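Local coordinates for putative esterase (Bacteroides intestinalis DSM 17393, PDB 5VOL), which acts as a ferulic acid esterase of carbohydrate esterase family 1, probably releasing ferulate that is ester-linked to arabinoxylan, at residues Gly149-Asp154 with Ile191-Val196; Lys197-Ala202 with Ile230-Ala235. All blocks are in the same frame, centred on the assembly; numbering follows the deposited sequence.

Contact 1. Residues Gly149-Asp154 with Ile191-Val196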
loop_
_atom_site.group_PDB
_atom_site.type_symbol
_atom_site.label_atom_id
_atom_site.label_comp_id
_atom_site.label_asym_id
_atom_site.label_seq_id
_atom_site.Cartn_x
_atom_site.Cartn_y
_atom_site.Cartn_z
ATOM N N GLY C 149 -27.848 -7.936 -0.283
ATOM C CA GLY C 149 -27.679 -7.173 0.942
ATOM C C GLY C 149 -28.793 -6.155 1.085
ATOM O O GLY C 149 -29.244 -5.860 2.188
ATOM N N GLN C 150 -29.250 -5.630 -0.046
ATOM C CA GLN C 150 -30.312 -4.640 -0.059
ATOM C C GLN C 150 -31.666 -5.260 0.333
ATOM O O GLN C 150 -32.417 -4.688 1.132
ATOM C CB GLN C 150 -30.396 -3.993 -1.442
ATOM C CG GLN C 150 -29.260 -3.011 -1.765
ATOM C CD GLN C 150 -29.381 -2.434 -3.168
ATOM O OE1 GLN C 150 -29.832 -3.119 -4.087
ATOM N NE2 GLN C 150 -28.991 -1.166 -3.336
ATOM N N ARG C 151 -31.975 -6.430 -0.217
ATOM C CA ARG C 151 -33.290 -7.029 0.014
ATOM C C ARG C 151 -33.268 -8.047 1.162
ATOM O O ARG C 151 -34.319 -8.472 1.638
ATOM C CB ARG C 151 -33.825 -7.672 -1.286
ATOM C CG ARG C 151 -34.364 -6.648 -2.295
ATOM C CD ARG C 151 -34.973 -7.264 -3.577
ATOM N NE ARG C 151 -33.970 -7.948 -4.383
ATOM C CZ ARG C 151 -33.762 -9.260 -4.345
ATOM N NH1 ARG C 151 -34.513 -10.022 -3.564
ATOM N NH2 ARG C 151 -32.817 -9.812 -5.102
ATOM N N HIS C 152 -32.078 -8.421 1.628
ATOM C CA HIS C 152 -31.964 -9.347 2.752
ATOM C C HIS C 152 -31.055 -8.810 3.854
ATOM O O HIS C 152 -30.193 -9.532 4.365
ATOM C CB HIS C 152 -31.452 -10.701 2.288
ATOM C CG HIS C 152 -32.352 -11.370 1.298
ATOM N ND1 HIS C 152 -33.433 -12.138 1.677
ATOM C CD2 HIS C 152 -32.344 -11.374 -0.056
ATOM C CE1 HIS C 152 -34.046 -12.594 0.598
ATOM N NE2 HIS C 152 -33.409 -12.148 -0.467
ATOM N N SER C 153 -31.275 -7.556 4.229
ATOM C CA SER C 153 -30.450 -6.903 5.242
ATOM C C SER C 153 -30.520 -7.625 6.594
ATOM O O SER C 153 -29.625 -7.472 7.433
ATOM C CB SER C 153 -30.863 -5.445 5.387
ATOM O OG SER C 153 -32.202 -5.329 5.827
ATOM N N ASP C 154 -31.551 -8.441 6.802
ATOM C CA ASP C 154 -31.632 -9.222 8.038
ATOM C C ASP C 154 -30.717 -10.443 7.987
ATOM O O ASP C 154 -30.571 -11.160 8.976
ATOM C CB ASP C 154 -33.083 -9.650 8.340
ATOM C CG ASP C 154 -33.688 -10.540 7.252
ATOM O OD1 ASP C 154 -33.285 -10.449 6.071
ATOM O OD2 ASP C 154 -34.600 -11.331 7.584
ATOM N N ILE C 191 -31.923 -5.313 -14.727
ATOM C CA ILE C 191 -32.624 -4.041 -14.814
ATOM C C ILE C 191 -33.704 -3.908 -13.747
ATOM O O ILE C 191 -33.807 -2.870 -13.087
ATOM C CB ILE C 191 -33.255 -3.854 -16.202
ATOM C CG1 ILE C 191 -32.158 -3.766 -17.261
ATOM C CG2 ILE C 191 -34.127 -2.606 -16.224
ATOM C CD1 ILE C 191 -32.658 -3.906 -18.689
ATOM N N GLU C 192 -34.507 -4.957 -13.575
ATOM C CA GLU C 192 -35.593 -4.923 -12.606
ATOM C C GLU C 192 -35.042 -4.823 -11.193
ATOM O O GLU C 192 -35.683 -4.267 -10.301
ATOM C CB GLU C 192 -36.489 -6.161 -12.734
ATOM C CG GLU C 192 -37.106 -6.341 -14.136
ATOM C CD GLU C 192 -37.836 -7.679 -14.317
ATOM O OE1 GLU C 192 -37.879 -8.489 -13.359
ATOM O OE2 GLU C 192 -38.365 -7.920 -15.426
ATOM N N ASN C 193 -33.847 -5.364 -10.985
ATOM C CA ASN C 193 -33.279 -5.375 -9.640
ATOM C C ASN C 193 -32.097 -4.413 -9.498
ATOM O O ASN C 193 -31.172 -4.663 -8.717
ATOM C CB ASN C 193 -32.872 -6.800 -9.261
ATOM C CG ASN C 193 -34.075 -7.689 -8.990
ATOM O OD1 ASN C 193 -34.420 -8.571 -9.791
ATOM N ND2 ASN C 193 -34.728 -7.454 -7.876
ATOM N N SER C 194 -32.141 -3.322 -10.261
ATOM C CA SER C 194 -31.094 -2.312 -10.248
ATOM C C SER C 194 -30.712 -1.941 -8.817
ATOM O O SER C 194 -31.577 -1.635 -7.992
ATOM C CB SER C 194 -31.533 -1.063 -11.008
ATOM O OG SER C 194 -30.579 -0.018 -10.865
ATOM N N CYS C 195 -29.418 -2.011 -8.528
ATOM C CA CYS C 195 -28.920 -1.684 -7.198
ATOM C C CYS C 195 -29.023 -0.191 -6.993
ATOM O O CYS C 195 -29.287 0.274 -5.892
ATOM C CB CYS C 195 -27.472 -2.163 -7.028
ATOM S SG CYS C 195 -27.315 -3.968 -7.034
ATOM N N VAL C 196 -28.808 0.553 -8.070
ATOM C CA VAL C 196 -28.913 2.000 -8.046
ATOM C C VAL C 196 -30.347 2.430 -7.783
ATOM O O VAL C 196 -30.606 3.185 -6.845
ATOM C CB VAL C 196 -28.417 2.610 -9.358
ATOM C CG1 VAL C 196 -28.581 4.124 -9.334
ATOM C CG2 VAL C 196 -26.944 2.222 -9.600
#
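Gln-150 reaches across to the backbone of Cys-195 and makes the hydrogen bond that joins these two segments. Its NE2 donates to Cys-195 O at 2.9 Å. The bond is nearly straight, with an N-H...O angle of 173°. The acceptor lies in the plane of the Gln-150 amide, while the donor sits 16° off the carbonyl plane of Cys-195. The chain of Gln-150 gets there by staying extended past CG, with chi2 at 178°. Its amide oxygen faces the same residue: OE1 lies 3.5 Å from Cys-195 CA and 4.0 Å from Cys-195 SG. OE1 also accepts a hydrogen bond from Asn-147 ND2, one turn earlier in the same helix. Both ends of the buried amide are therefore held, which fixes its rotation. Shortened to an alanine, this position would probably leave Cys-195 O without this donor and Asn-147 ND2 without this acceptor, and open a gap beside Cys-195.

Nearer the surface, the guanidinium of Arg-151 passes the amide of Asn-193. The two side chains cross at about a right angle. The partners of Arg-151 are Glu-109, by a salt bridge through NH1, and Asn-147 OD1, bonded to NH2.

The contact lies away from the calcium sites. Asn-193 belongs to the short break between helices 182-192 and 195-200. Ser-194 caps the second of these through a bond from Lys-197 N to its OG. Helix 140-151, which ends here, is the crossover between the parallel strands 133-138 and 158-162 of the alpha/beta-hydrolase sheet, and its start forms part of a probable nucleophile elbow. Phe-232 of helix 226-238 touches both Gln-150 and Cys-195, so a third helix closes over the pair.

Contact 2. Residues Lys197-Ala202 with Ile230-Ala235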
loop_
_atom_site.group_PDB
_atom_site.type_symbol
_atom_site.label_atom_id
_atom_site.label_comp_id
_atom_site.label_asym_id
_atom_site.label_seq_id
_atom_site.Cartn_x
_atom_site.Cartn_y
_atom_site.Cartn_z
ATOM N N LYS C 197 -31.285 1.925 -8.589
ATOM C CA LYS C 197 -32.695 2.277 -8.428
ATOM C C LYS C 197 -33.182 1.977 -7.020
ATOM O O LYS C 197 -33.952 2.748 -6.449
ATOM C CB LYS C 197 -33.578 1.536 -9.446
ATOM C CG LYS C 197 -35.071 1.747 -9.190
ATOM C CD LYS C 197 -35.968 1.086 -10.246
ATOM C CE LYS C 197 -36.099 -0.413 -10.016
ATOM N NZ LYS C 197 -36.604 -0.743 -8.633
ATOM N N TYR C 198 -32.726 0.860 -6.460
ATOM C CA TYR C 198 -33.171 0.432 -5.143
ATOM C C TYR C 198 -32.892 1.490 -4.084
ATOM O O TYR C 198 -33.705 1.715 -3.187
ATOM C CB TYR C 198 -32.503 -0.877 -4.745
ATOM C CG TYR C 198 -33.177 -1.527 -3.569
ATOM C CD1 TYR C 198 -32.806 -1.217 -2.269
ATOM C CD2 TYR C 198 -34.205 -2.441 -3.759
ATOM C CE1 TYR C 198 -33.437 -1.806 -1.188
ATOM C CE2 TYR C 198 -34.834 -3.035 -2.687
ATOM C CZ TYR C 198 -34.447 -2.710 -1.403
ATOM O OH TYR C 198 -35.071 -3.307 -0.333
ATOM N N VAL C 199 -31.740 2.145 -4.196
ATOM C CA VAL C 199 -31.397 3.223 -3.273
ATOM C C VAL C 199 -32.125 4.511 -3.642
ATOM O O VAL C 199 -32.648 5.192 -2.775
ATOM C CB VAL C 199 -29.872 3.485 -3.241
ATOM C CG1 VAL C 199 -29.544 4.632 -2.260
ATOM C CG2 VAL C 199 -29.140 2.198 -2.858
ATOM N N MET C 200 -32.173 4.826 -4.931
ATOM C CA MET C 200 -32.779 6.077 -5.399
ATOM C C MET C 200 -34.236 6.232 -4.984
ATOM O O MET C 200 -34.682 7.333 -4.683
ATOM C CB MET C 200 -32.700 6.175 -6.918
ATOM C CG MET C 200 -31.321 6.004 -7.493
ATOM S SD MET C 200 -30.784 7.516 -8.281
ATOM C CE MET C 200 -30.463 8.515 -6.824
ATOM N N GLU C 201 -34.968 5.122 -4.985
ATOM C CA GLU C 201 -36.396 5.136 -4.688
ATOM C C GLU C 201 -36.677 4.872 -3.215
ATOM O O GLU C 201 -37.826 4.714 -2.814
ATOM C CB GLU C 201 -37.122 4.094 -5.550
ATOM C CG GLU C 201 -36.833 2.666 -5.128
ATOM C CD GLU C 201 -37.337 1.633 -6.122
ATOM O OE1 GLU C 201 -37.832 2.027 -7.204
ATOM O OE2 GLU C 201 -37.231 0.424 -5.814
ATOM N N ALA C 202 -35.631 4.832 -2.399
ATOM C CA ALA C 202 -35.792 4.481 -0.989
ATOM C C ALA C 202 -36.630 5.498 -0.205
ATOM O O ALA C 202 -36.463 6.710 -0.364
ATOM C CB ALA C 202 -34.421 4.334 -0.333
ATOM N N ILE C 230 -20.322 4.560 -9.518
ATOM C CA ILE C 230 -20.333 5.939 -9.076
ATOM C C ILE C 230 -21.757 6.368 -8.746
ATOM O O ILE C 230 -22.003 6.992 -7.706
ATOM C CB ILE C 230 -19.717 6.876 -10.141
ATOM C CG1 ILE C 230 -18.187 6.728 -10.150
ATOM C CG2 ILE C 230 -20.137 8.312 -9.885
ATOM C CD1 ILE C 230 -17.475 7.486 -11.285
ATOM N N GLU C 231 -22.704 6.029 -9.621
ATOM C CA GLU C 231 -24.098 6.382 -9.375
ATOM C C GLU C 231 -24.609 5.718 -8.109
ATOM O O GLU C 231 -25.370 6.312 -7.344
ATOM C CB GLU C 231 -24.997 5.974 -10.557
ATOM C CG GLU C 231 -24.713 6.684 -11.853
ATOM C CD GLU C 231 -25.531 6.089 -13.000
ATOM O OE1 GLU C 231 -26.678 5.652 -12.755
ATOM O OE2 GLU C 231 -25.019 6.035 -14.129
ATOM N N PHE C 232 -24.224 4.468 -7.896
ATOM C CA PHE C 232 -24.623 3.788 -6.678
ATOM C C PHE C 232 -24.061 4.515 -5.455
ATOM O O PHE C 232 -24.777 4.776 -4.483
ATOM C CB PHE C 232 -24.144 2.341 -6.689
ATOM C CG PHE C 232 -24.383 1.620 -5.398
ATOM C CD1 PHE C 232 -25.588 0.982 -5.157
ATOM C CD2 PHE C 232 -23.404 1.589 -4.415
ATOM C CE1 PHE C 232 -25.811 0.316 -3.964
ATOM C CE2 PHE C 232 -23.618 0.923 -3.225
ATOM C CZ PHE C 232 -24.819 0.288 -2.996
ATOM N N TYR C 233 -22.775 4.844 -5.500
ATOM C CA TYR C 233 -22.160 5.509 -4.356
ATOM C C TYR C 233 -22.813 6.871 -4.106
ATOM O O TYR C 233 -23.183 7.190 -2.977
ATOM C CB TYR C 233 -20.643 5.680 -4.544
ATOM C CG TYR C 233 -20.039 6.410 -3.362
ATOM C CD1 TYR C 233 -20.154 5.888 -2.072
ATOM C CD2 TYR C 233 -19.401 7.633 -3.523
ATOM C CE1 TYR C 233 -19.633 6.557 -0.979
ATOM C CE2 TYR C 233 -18.873 8.310 -2.435
ATOM C CZ TYR C 233 -18.997 7.768 -1.171
ATOM O OH TYR C 233 -18.477 8.444 -0.091
ATOM N N GLN C 234 -22.958 7.670 -5.160
ATOM C CA GLN C 234 -23.600 8.974 -5.034
ATOM C C GLN C 234 -25.007 8.852 -4.425
ATOM O O GLN C 234 -25.352 9.611 -3.514
ATOM C CB GLN C 234 -23.642 9.680 -6.390
ATOM C CG GLN C 234 -22.254 10.184 -6.826
ATOM C CD GLN C 234 -22.224 10.746 -8.232
ATOM O OE1 GLN C 234 -22.933 10.267 -9.128
ATOM N NE2 GLN C 234 -21.384 11.764 -8.443
ATOM N N ALA C 235 -25.792 7.877 -4.881
ATOM C CA ALA C 235 -27.123 7.649 -4.299
ATOM C C ALA C 235 -27.043 7.289 -2.809
ATOM O O ALA C 235 -27.813 7.798 -2.000
ATOM C CB ALA C 235 -27.868 6.558 -5.061
#
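The side chain of Val-199 overlaps Ala-235 with one methyl and reaches Phe-232 with the other. CG1 of Val-199 lies 3.8 Å from Ala-235 CB and also touches the backbone there, 3.6 Å from Ala-235 O. CG2 of Val-199 meets the ring of Phe-232 at CE1, 4.0 Å away, and comes to it obliquely. The first torsion divides the work: with CG1 anti to the backbone N (chi1 180°), CG2 falls beside that N and so turns to the aromatic ring.

Met-200 adds a second touch on Ala-235. Its CE lies 3.7 Å from Ala-235 CB. The chain bends at chi2 and chi3 to bring the methyl in, and chi2, at -115°, is well away from a staggered value. The small side chain of Ala-235 thus fits between Val-199 and Met-200. This lets the two helices come close, with Met-200 CA and Ala-235 CA 6.0 Å apart. No hydrogen bond crosses the contact.

Charged groups take no part in the contact. Lys-197 points away from the partner helix, and its NZ forms a salt bridge with Glu-201 OE2 at 3.1 Å, one turn along. Glu-201 has a second charged partner in Arg-206, whose side chain also makes a cation-pi contact with the ring of Tyr-198.

Helix 226-238 has another face at a subunit boundary. Tyr-233 OH hydrogen-bonds there to the backbone O of Asp-221 of the second subunit, where Asp-221 is a calcium-binding residue. Within the chain, this helix connects strand 214-218 to strand 244-246, the outermost of the sheet within this chain. Helix 195-200 belongs to the long connection from strand 158-162 to strand 214-218. The contact therefore packs two successive strand connections together near that end of the chain's own sheet.

Both contacts use helix 195-200. Contact 1 ties its first turn to the end of helix 140-151, and contact 2 packs its last turn against helix 226-238. Contact 1 is partly buried and polar, with a buried hydrogen bond from a side-chain amide inside and an arginine nearer solvent. Contact 2 lies farther from the centre of the chain, yet is mostly buried and apolar, with only Met-200 exposed among its touching residues. They meet directly: Gln-150 NE2 packs 3.4 Å from Val-199 CG2, and Tyr-198 lies against Arg-151. The chain finishes contact 1 just before contact 2 begins. Only contact 2 has residues within reach of the second subunit.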